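PDB 3BYQ: uncharacterized protein DUF1185 from Bordetella bronchiseptica RB50, which is of unknown function but may play a part in amino-acid metabolism, and adopts a variant of the Bacillus chorismate mutase fold. Local coordinates for residues I38-A43 and A84-D89; G44-D49 and D89-H94. One frame throughout, in Å; residues are numbered along the deposited sequence. Where two conformers were deposited one is given.

Interaction 1. Residues I38-A43 and A84-D89; sequences IRNPYA and AIVGVD. With EDO (1,2-ethanediol), chain S.
A43 and D89 meet where two loops come together just beyond their strands, and N40 reaches V86 a little deeper in. The setting is one end of the mixed sheet in this variant of the Bacillus chorismate mutase fold: strands 29-39 and 79-86 do not pair with each other but both flank strand 161-169, so the chains leaving them converge past its end. At the outer point the methyl A43 CB lies 4.2 Å from D89 CB, beta carbon against beta carbon. The backbone of A43 comes closer, with A43 CA 3.5 Å from D89 O, a CA-H...O contact that is bent at the hydrogen (124°). The carboxylate of D89 plays no part in this, being held through OD2 by a salt bridge to R160. Further in, the amide nitrogen N40 ND2 passes V86 CG1 at 4.2 Å, a loose van der Waals approach of a polar group to a methyl. Both side chains also rest on I162 of the intervening strand and on H94, which close in around the pair. N40 is placed by its own turn. Its CG stands anti to the backbone N (chi1 -174°), which brings OD1 forward over the turn, to accept from Y42 N at 2.9 Å, an Asx turn. That donor sits well above the carbonyl plane of the amide, and the bond restrains the rotation of the amide, whose ND2 then lies beside H94 as well as V86. The same residues form a type I beta turn from N40 to A43, whose closing backbone bond is weak. The turn leads A43 out to the surface, where its carbonyl A43 O takes a 2.6 Å hydrogen bond from O1 of an ethanediol molecule.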
loop_
_atom_site.group_PDB
_atom_site.type_symbol
_atom_site.label_atom_id
_atom_site.label_comp_id
_atom_site.label_asym_id
_atom_site.label_seq_id
_atom_site.Cartn_x
_atom_site.Cartn_y
_atom_site.Cartn_z
ATOM N N ILE B 38 13.477 -13.949 -11.189
ATOM C CA ILE B 38 14.485 -14.107 -12.232
ATOM C C ILE B 38 14.720 -12.826 -13.013
ATOM O O ILE B 38 13.920 -11.940 -13.003
ATOM C CB ILE B 38 14.176 -15.266 -13.194
ATOM C CG1 ILE B 38 13.077 -14.922 -14.221
ATOM C CG2 ILE B 38 13.817 -16.551 -12.405
ATOM C CD1 ILE B 38 12.964 -15.940 -15.415
ATOM N N ARG B 39 15.895 -12.725 -13.618
ATOM C CA ARG B 39 16.196 -11.588 -14.475
ATOM C C ARG B 39 15.317 -11.690 -15.703
ATOM O O ARG B 39 15.075 -12.783 -16.225
ATOM C CB ARG B 39 17.669 -11.609 -14.892
ATOM C CG ARG B 39 18.074 -10.406 -15.715
ATOM C CD ARG B 39 19.576 -10.379 -15.947
ATOM N NE ARG B 39 20.012 -11.511 -16.741
ATOM C CZ ARG B 39 19.934 -11.588 -18.073
ATOM N NH1 ARG B 39 19.379 -10.613 -18.764
ATOM N NH2 ARG B 39 20.382 -12.685 -18.692
ATOM N N ASN B 40 14.845 -10.543 -16.170
ATOM C CA ASN B 40 14.081 -10.485 -17.399
ATOM C C ASN B 40 15.020 -10.211 -18.565
ATOM O O ASN B 40 15.494 -9.093 -18.705
ATOM C CB ASN B 40 13.034 -9.364 -17.348
ATOM C CG ASN B 40 12.121 -9.347 -18.547
ATOM O OD1 ASN B 40 12.366 -10.034 -19.525
ATOM N ND2 ASN B 40 11.045 -8.567 -18.466
ATOM N N PRO B 41 15.287 -11.212 -19.426
ATOM C CA PRO B 41 16.222 -10.948 -20.532
ATOM C C PRO B 41 15.722 -9.982 -21.616
ATOM O O PRO B 41 16.512 -9.607 -22.503
ATOM C CB PRO B 41 16.408 -12.332 -21.175
ATOM C CG PRO B 41 15.857 -13.288 -20.250
ATOM C CD PRO B 41 14.768 -12.583 -19.508
ATOM N N TYR B 42 14.432 -9.617 -21.559
ATOM C CA TYR B 42 13.784 -8.736 -22.558
ATOM C C TYR B 42 13.331 -7.378 -22.056
ATOM O O TYR B 42 12.676 -6.620 -22.790
ATOM C CB TYR B 42 12.598 -9.477 -23.183
ATOM C CG TYR B 42 13.050 -10.827 -23.653
ATOM C CD1 TYR B 42 13.836 -10.948 -24.785
ATOM C CD2 TYR B 42 12.745 -11.979 -22.939
ATOM C CE1 TYR B 42 14.296 -12.187 -25.202
ATOM C CE2 TYR B 42 13.198 -13.201 -23.342
ATOM C CZ TYR B 42 13.985 -13.300 -24.476
ATOM O OH TYR B 42 14.438 -14.520 -24.915
ATOM N N ALA B 43 13.640 -7.109 -20.791
ATOM C CA ALA B 43 13.236 -5.839 -20.155
ATOM C C ALA B 43 13.791 -4.712 -20.961
ATOM O O ALA B 43 14.985 -4.722 -21.341
ATOM C CB ALA B 43 13.768 -5.725 -18.731
ATOM N N ALA B 84 2.119 -14.684 -12.213
ATOM C CA ALA B 84 3.334 -13.954 -12.617
ATOM C C ALA B 84 3.223 -12.468 -12.330
ATOM O O ALA B 84 2.192 -11.879 -12.538
ATOM C CB ALA B 84 3.635 -14.141 -14.097
ATOM N N ILE B 85 4.314 -11.895 -11.859
ATOM C CA ILE B 85 4.420 -10.459 -11.651
ATOM C C ILE B 85 5.690 -10.007 -12.385
ATOM O O ILE B 85 6.822 -10.378 -12.016
ATOM C CB ILE B 85 4.483 -10.001 -10.169
ATOM C CG1 ILE B 85 3.405 -10.703 -9.359
ATOM C CG2 ILE B 85 4.356 -8.415 -10.080
ATOM C CD1 ILE B 85 3.412 -10.434 -7.887
ATOM N N VAL B 86 5.484 -9.149 -13.375
ATOM C CA VAL B 86 6.562 -8.667 -14.212
ATOM C C VAL B 86 6.947 -7.287 -13.715
ATOM O O VAL B 86 6.098 -6.497 -13.330
ATOM C CB VAL B 86 6.171 -8.607 -15.718
ATOM C CG1 VAL B 86 7.356 -8.173 -16.598
ATOM C CG2 VAL B 86 5.598 -9.976 -16.187
ATOM N N GLY B 87 8.244 -7.017 -13.703
ATOM C CA GLY B 87 8.735 -5.712 -13.298
ATOM C C GLY B 87 8.375 -4.627 -14.270
ATOM O O GLY B 87 8.039 -4.903 -15.464
ATOM N N VAL B 88 8.485 -3.381 -13.809
ATOM C CA VAL B 88 7.956 -2.262 -14.604
ATOM C C VAL B 88 8.631 -1.989 -15.938
ATOM O O VAL B 88 8.032 -1.309 -16.768
ATOM C CB VAL B 88 7.829 -0.919 -13.848
ATOM C CG1 VAL B 88 6.769 -0.995 -12.796
ATOM C CG2 VAL B 88 9.157 -0.434 -13.311
ATOM N N ASP B 89 9.851 -2.490 -16.128
ATOM C CA ASP B 89 10.536 -2.346 -17.422
ATOM C C ASP B 89 10.171 -3.458 -18.420
ATOM O O ASP B 89 10.680 -3.466 -19.530
ATOM C CB ASP B 89 12.059 -2.239 -17.257
ATOM C CG ASP B 89 12.511 -0.917 -16.687
ATOM O OD1 ASP B 89 11.669 -0.032 -16.360
ATOM O OD2 ASP B 89 13.747 -0.753 -16.552
HETATM C C1 EDO S . 17.166 -3.143 -23.656
HETATM O O1 EDO S . 16.082 -4.079 -23.597
HETATM C C2 EDO S . 17.894 -3.162 -22.322
HETATM O O2 EDO S . 18.692 -4.362 -22.287
#

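Interaction 2. Residues G44-D49 and D89-H94; sequences GRYEPD and DGEMEH. With EDO (1,2-ethanediol), chain S.
G44 makes the direct polar link between the two segments: G44 N donates to D89 O at 2.8 Å, with the donor tilted 26° from the carbonyl plane. G44 sits at positive phi, beside ethanediol O1. The beta carbon of R45 points away from 89-94; the chain, extended from CG to NE, runs past the diol, and O1 lies in plane at the guanidinium edge, accepting from R45 NH1 at 3.2 Å; R45 NH2 bonds back to P41 O. The carbonyl of R45 instead faces the other segment and works through water. One water donates to R45 O and to E91 OE2, the latter at 2.6 Å, accepts from E47 N, and also bonds H94 NE2 at 2.8 Å. Four groups thus hold it, tying the linker between strand 29-39 and helix 51-72 of this chorismate mutase-like fold to the loop that runs from strand 79-86 into helix 93-96. Y46 follows, its ring CD1 3.7 Å from E91 OE2; ring and carboxylate planes are 39° apart, and the oxygen approaches obliquely. E91 gets there with CG between its backbone N and carbonyl carbon (chi1 64°), a position that also sets E91 CG over the centre of the H94 imidazole, 3.5 Å above its plane. The carboxylate has a stronger partner across the subunit boundary, where E91 OE2 forms a salt bridge with R177 of the third subunit. That arginine packs on Y46 too and donates to the carbonyl of E47. The E47 side chain bends forward along its own segment, where E47 OE2 uses its anti lone pair to accept from D49 N at 2.9 Å.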
loop_
_atom_site.group_PDB
_atom_site.type_symbol
_atom_site.label_atom_id
_atom_site.label_comp_id
_atom_site.label_asym_id
_atom_site.label_seq_id
_atom_site.Cartn_x
_atom_site.Cartn_y
_atom_site.Cartn_z
ATOM N N GLY B 44 12.930 -3.741 -21.219
ATOM C CA GLY B 44 13.340 -2.533 -21.902
ATOM C C GLY B 44 13.322 -2.488 -23.402
ATOM O O GLY B 44 13.750 -1.499 -24.011
ATOM N N ARG B 45 12.891 -3.581 -24.010
ATOM C CA ARG B 45 12.776 -3.653 -25.456
ATOM C C ARG B 45 11.686 -4.618 -25.838
ATOM O O ARG B 45 11.233 -5.420 -25.027
ATOM C CB ARG B 45 14.084 -4.053 -26.120
ATOM C CG ARG B 45 14.491 -5.499 -25.897
ATOM C CD ARG B 45 15.829 -5.835 -26.589
ATOM N NE ARG B 45 16.118 -7.277 -26.478
ATOM C CZ ARG B 45 16.542 -7.829 -25.361
ATOM N NH1 ARG B 45 16.758 -7.084 -24.314
ATOM N NH2 ARG B 45 16.738 -9.128 -25.284
ATOM N N TYR B 46 11.220 -4.441 -27.063
ATOM C CA TYR B 46 10.207 -5.307 -27.630
ATOM C C TYR B 46 10.839 -6.456 -28.382
ATOM O O TYR B 46 11.497 -6.261 -29.399
ATOM C CB TYR B 46 9.277 -4.553 -28.566
ATOM C CG TYR B 46 8.212 -5.458 -29.135
ATOM C CD1 TYR B 46 7.051 -5.736 -28.412
ATOM C CD2 TYR B 46 8.373 -6.045 -30.385
ATOM C CE1 TYR B 46 6.082 -6.558 -28.930
ATOM C CE2 TYR B 46 7.400 -6.881 -30.907
ATOM C CZ TYR B 46 6.263 -7.137 -30.157
ATOM O OH TYR B 46 5.273 -7.945 -30.654
ATOM N N GLU B 47 10.613 -7.662 -27.892
ATOM C CA GLU B 47 11.116 -8.862 -28.545
ATOM C C GLU B 47 9.963 -9.653 -29.168
ATOM O O GLU B 47 9.084 -10.149 -28.452
ATOM C CB GLU B 47 11.892 -9.724 -27.550
ATOM C CG GLU B 47 12.265 -11.109 -28.095
ATOM C CD GLU B 47 13.089 -11.028 -29.352
ATOM O OE1 GLU B 47 14.184 -10.434 -29.290
ATOM O OE2 GLU B 47 12.652 -11.565 -30.400
ATOM N N PRO B 48 9.943 -9.793 -30.498
ATOM C CA PRO B 48 8.813 -10.508 -31.058
ATOM C C PRO B 48 8.753 -11.971 -30.748
ATOM O O PRO B 48 7.681 -12.526 -30.724
ATOM C CB PRO B 48 9.005 -10.358 -32.579
ATOM C CG PRO B 48 10.310 -9.781 -32.777
ATOM C CD PRO B 48 10.774 -9.161 -31.537
ATOM N N ASP B 49 9.921 -12.580 -30.543
ATOM C CA ASP B 49 10.049 -14.024 -30.311
ATOM C C ASP B 49 10.403 -14.420 -28.875
ATOM O O ASP B 49 11.561 -14.492 -28.443
ATOM C CB ASP B 49 11.061 -14.620 -31.280
ATOM C CG ASP B 49 11.122 -16.136 -31.206
ATOM O OD1 ASP B 49 10.202 -16.799 -30.657
ATOM O OD2 ASP B 49 12.096 -16.668 -31.761
ATOM N N ASP B 89 9.851 -2.490 -16.128
ATOM C CA ASP B 89 10.536 -2.346 -17.422
ATOM C C ASP B 89 10.171 -3.458 -18.420
ATOM O O ASP B 89 10.680 -3.466 -19.530
ATOM C CB ASP B 89 12.059 -2.239 -17.257
ATOM C CG ASP B 89 12.511 -0.917 -16.687
ATOM O OD1 ASP B 89 11.669 -0.032 -16.360
ATOM O OD2 ASP B 89 13.747 -0.753 -16.552
ATOM N N GLY B 90 9.294 -4.375 -18.038
ATOM C CA GLY B 90 8.860 -5.453 -18.897
ATOM C C GLY B 90 7.483 -5.192 -19.451
ATOM O O GLY B 90 7.017 -4.052 -19.489
ATOM N N GLU B 91 6.849 -6.264 -19.907
ATOM C CA GLU B 91 5.496 -6.217 -20.445
ATOM C C GLU B 91 4.742 -7.458 -20.010
ATOM O O GLU B 91 5.338 -8.464 -19.614
ATOM C CB GLU B 91 5.468 -6.082 -21.964
ATOM C CG GLU B 91 6.059 -7.252 -22.713
ATOM C CD GLU B 91 5.931 -7.083 -24.228
ATOM O OE1 GLU B 91 4.798 -7.162 -24.775
ATOM O OE2 GLU B 91 6.986 -6.878 -24.888
HETATM N N MSE B 92 3.425 -7.389 -20.141
HETATM C CA MSE B 92 2.532 -8.463 -19.715
HETATM C C MSE B 92 2.909 -9.774 -20.394
HETATM O O MSE B 92 2.872 -10.827 -19.778
HETATM C CB MSE B 92 1.073 -8.117 -20.057
HETATM C CG MSE B 92 0.018 -8.871 -19.286
HETATM SE SE MSE B 92 0.017 -8.543 -17.364
HETATM C CE MSE B 92 -1.920 -8.670 -17.081
ATOM N N GLU B 93 3.282 -9.673 -21.662
ATOM C CA GLU B 93 3.625 -10.878 -22.435
ATOM C C GLU B 93 4.776 -11.669 -21.795
ATOM O O GLU B 93 4.864 -12.887 -21.936
ATOM C CB GLU B 93 3.903 -10.547 -23.899
ATOM C CG GLU B 93 3.603 -11.664 -24.824
ATOM C CD GLU B 93 2.126 -11.902 -24.976
ATOM O OE1 GLU B 93 1.343 -11.065 -24.462
ATOM O OE2 GLU B 93 1.747 -12.898 -25.637
ATOM N N HIS B 94 5.648 -10.986 -21.053
ATOM C CA HIS B 94 6.769 -11.667 -20.376
ATOM C C HIS B 94 6.299 -12.557 -19.213
ATOM O O HIS B 94 7.000 -13.446 -18.762
ATOM C CB HIS B 94 7.791 -10.669 -19.848
ATOM C CG HIS B 94 8.426 -9.824 -20.902
ATOM N ND1 HIS B 94 8.942 -8.574 -20.625
ATOM C CD2 HIS B 94 8.618 -10.037 -22.230
ATOM C CE1 HIS B 94 9.425 -8.054 -21.745
ATOM N NE2 HIS B 94 9.241 -8.921 -22.737
HETATM C C1 EDO S . 17.166 -3.143 -23.656
HETATM O O1 EDO S . 16.082 -4.079 -23.597
HETATM C C2 EDO S . 17.894 -3.162 -22.322
HETATM O O2 EDO S . 18.692 -4.362 -22.287
HETATM O O HOH W 1 9.517 -7.592 -25.204
HETATM O O HOH W 2 9.986 -4.829 -22.333
#

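Overall arrangement
The two interactions are neighbours, their centres 8 Å apart, at one end of the molecule and on the same side of its centre. Their segments alternate along the chain: 38-43 runs straight into 44-49, and after helix 51-72, the end of strand 79-86 opens 84-89, which continues through the shared D89 into 89-94. Two continuous strand-leaving loops therefore lie side by side, interaction 1 nearer the sheet and interaction 2 farther out. H94, at helix 93-96, bridges them, its ring lying against N40 and Y42. One ethanediol touches both contacts. Interaction 2 extends to the third subunit, so this end of the fold also contributes to the six-chain assembly.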